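Local atomic coordinates of apical membrane antigen 1 (Toxoplasma gondii, PDB entry 3ZLE), a protein that may take part in host cell invasion by the parasite's sporozoites, the portion described being the conserved ectodomain of this membrane antigen. Residues N305-K310 and E314-I319. Residues are numbered along the deposited sequence; the frame is centred on the assembly and turned at random.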
loop_
_atom_site.group_PDB
_atom_site.type_symbol
_atom_site.label_atom_id
_atom_site.label_comp_id
_atom_site.label_asym_id
_atom_site.label_seq_id
_atom_site.Cartn_x
_atom_site.Cartn_y
_atom_site.Cartn_z
ATOM N N ASN A 305 8.692 -11.805 3.953
ATOM C CA ASN A 305 8.796 -13.158 3.453
ATOM C C ASN A 305 7.989 -14.104 4.311
ATOM O O ASN A 305 8.180 -14.162 5.544
ATOM C CB ASN A 305 10.253 -13.587 3.429
ATOM C CG ASN A 305 10.957 -13.118 2.192
ATOM O OD1 ASN A 305 10.309 -12.799 1.176
ATOM N ND2 ASN A 305 12.271 -13.088 2.240
ATOM N N PHE A 306 7.078 -14.843 3.685
ATOM C CA PHE A 306 6.307 -15.864 4.396
ATOM C C PHE A 306 6.796 -17.282 4.055
ATOM O O PHE A 306 6.697 -17.728 2.907
ATOM C CB PHE A 306 4.835 -15.753 4.069
ATOM C CG PHE A 306 4.012 -16.868 4.652
ATOM C CD1 PHE A 306 3.547 -16.802 5.960
ATOM C CD2 PHE A 306 3.813 -18.036 3.941
ATOM C CE1 PHE A 306 2.751 -17.800 6.470
ATOM C CE2 PHE A 306 3.044 -19.067 4.465
ATOM C CZ PHE A 306 2.488 -18.939 5.714
ATOM N N TYR A 307 7.367 -17.985 5.037
ATOM C CA TYR A 307 7.878 -19.330 4.743
ATOM C C TYR A 307 7.797 -20.296 5.896
ATOM O O TYR A 307 7.507 -19.919 7.031
ATOM C CB TYR A 307 9.308 -19.258 4.204
ATOM C CG TYR A 307 10.286 -18.681 5.194
ATOM C CD1 TYR A 307 10.331 -17.323 5.435
ATOM C CD2 TYR A 307 11.085 -19.515 5.973
ATOM C CE1 TYR A 307 11.220 -16.796 6.356
ATOM C CE2 TYR A 307 11.981 -19.005 6.879
ATOM C CZ TYR A 307 12.047 -17.643 7.066
ATOM O OH TYR A 307 12.932 -17.145 7.987
ATOM N N LEU A 308 7.932 -21.567 5.567
ATOM C CA LEU A 308 7.964 -22.631 6.530
ATOM C C LEU A 308 9.421 -22.833 6.913
ATOM O O LEU A 308 10.234 -23.145 6.058
ATOM C CB LEU A 308 7.408 -23.903 5.879
ATOM C CG LEU A 308 7.541 -25.248 6.617
ATOM C CD1 LEU A 308 6.971 -25.154 8.019
ATOM C CD2 LEU A 308 6.829 -26.337 5.832
ATOM N N GLU A 309 9.771 -22.488 8.156
ATOM C CA GLU A 309 11.116 -22.752 8.679
ATOM C C GLU A 309 11.393 -24.247 8.756
ATOM O O GLU A 309 10.737 -24.968 9.514
ATOM C CB GLU A 309 11.290 -22.125 10.049
ATOM C CG GLU A 309 12.736 -21.900 10.430
ATOM C CD GLU A 309 12.946 -20.577 11.136
ATOM O OE1 GLU A 309 12.450 -20.430 12.273
ATOM O OE2 GLU A 309 13.587 -19.677 10.538
ATOM N N LYS A 310 12.314 -24.715 7.912
ATOM C CA LYS A 310 12.614 -26.142 7.780
ATOM C C LYS A 310 13.032 -26.695 9.135
ATOM O O LYS A 310 12.787 -27.867 9.449
ATOM C CB LYS A 310 13.743 -26.350 6.760
ATOM C CG LYS A 310 13.815 -27.755 6.168
ATOM C CD LYS A 310 15.222 -28.347 6.285
ATOM C CE LYS A 310 16.159 -27.854 5.184
ATOM N NZ LYS A 310 17.487 -28.549 5.207
ATOM N N GLU A 314 7.538 -24.297 11.912
ATOM C CA GLU A 314 6.666 -23.121 12.028
ATOM C C GLU A 314 6.663 -22.208 10.769
ATOM O O GLU A 314 7.701 -22.027 10.104
ATOM C CB GLU A 314 7.023 -22.321 13.279
ATOM C CG GLU A 314 6.151 -22.632 14.491
ATOM C CD GLU A 314 6.358 -21.634 15.620
ATOM O OE1 GLU A 314 7.527 -21.373 15.977
ATOM O OE2 GLU A 314 5.356 -21.094 16.139
ATOM N N THR A 315 5.480 -21.704 10.406
ATOM C CA THR A 315 5.403 -20.609 9.451
ATOM C C THR A 315 5.804 -19.260 10.037
ATOM O O THR A 315 5.246 -18.782 11.032
ATOM C CB THR A 315 4.044 -20.510 8.719
ATOM O OG1 THR A 315 3.014 -20.276 9.652
ATOM C CG2 THR A 315 3.740 -21.788 7.918
ATOM N N ILE A 316 6.744 -18.625 9.358
ATOM C CA ILE A 316 7.350 -17.378 9.819
ATOM C C ILE A 316 6.921 -16.229 8.874
ATOM O O ILE A 316 6.961 -16.389 7.670
ATOM C CB ILE A 316 8.892 -17.542 9.760
ATOM C CG1 ILE A 316 9.331 -18.736 10.617
ATOM C CG2 ILE A 316 9.620 -16.286 10.205
ATOM C CD1 ILE A 316 8.738 -18.747 12.024
ATOM N N CYS A 317 6.535 -15.084 9.437
ATOM C CA CYS A 317 6.461 -13.816 8.698
ATOM C C CYS A 317 7.696 -12.968 8.996
ATOM O O CYS A 317 7.795 -12.355 10.073
ATOM C CB CYS A 317 5.258 -13.045 9.153
ATOM S SG CYS A 317 4.855 -11.633 8.123
ATOM N N ALA A 318 8.664 -12.988 8.093
ATOM C CA ALA A 318 9.939 -12.262 8.295
ATOM C C ALA A 318 9.889 -10.936 7.570
ATOM O O ALA A 318 10.049 -10.872 6.340
ATOM C CB ALA A 318 11.121 -13.080 7.791
ATOM N N ILE A 319 9.668 -9.881 8.331
ATOM C CA ILE A 319 9.534 -8.557 7.770
ATOM C C ILE A 319 10.869 -7.816 7.740
ATOM O O ILE A 319 11.569 -7.714 8.737
ATOM C CB ILE A 319 8.559 -7.759 8.589
ATOM C CG1 ILE A 319 7.140 -8.303 8.385
ATOM C CG2 ILE A 319 8.720 -6.274 8.328
ATOM C CD1 ILE A 319 6.182 -7.873 9.475
#
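Y307 and I316 face each other across an antiparallel beta hairpin, built from strands 303-308 and 315-320, and their backbones form a hydrogen-bonded pair. I316 N gives the straighter bond, 2.8 Å to Y307 O at 172°, while Y307 N returns one to I316 O in that carbonyl's plane. N305 and A318 make the next hydrogen-bonded pair along the ladder, and towards the turn E309 N donates to E314 O at 2.9 Å.

The Y307 side chain shows why an aromatic suits this place. From CB, with CG lodged between the backbone N and the carbonyl carbon (chi1 63°), the ring leans towards the partner strand. CD1 comes within 4.2 Å of I316 O; CE1 puts the ring edge 4.0 Å from A318 CB; CZ lies 4.1 Å from I316 CB, which sits over one face towards the rim; and OH ends beside I316 CG2. The beta-branched I316 thus sets CB over the ring face, holds CG2 near the phenol oxygen and sends CG1 to E309, whose OE1 is 3.9 Å away. A318, with a single methyl, lets the ring edge close in. L227 also touches this tyrosine.

On the face of F306 and T315, the phenylalanine extends with CG anti to the backbone N (chi1 174°), carrying CZ to 3.7 Å from T315 CB; its long, flat side chain can meet both T315 and helix 253-262. Threonine suits its place by offering CB and a methyl to the ring while its OG1 hydrogen-bonds to A250 O. C317 on the same face is disulfide-bonded to C256, tying the hairpin to that helix.

Main-chain bonds therefore set the register, apolar contacts on both faces reinforce it, and the disulfide adds a covalent link to the neighbouring helix.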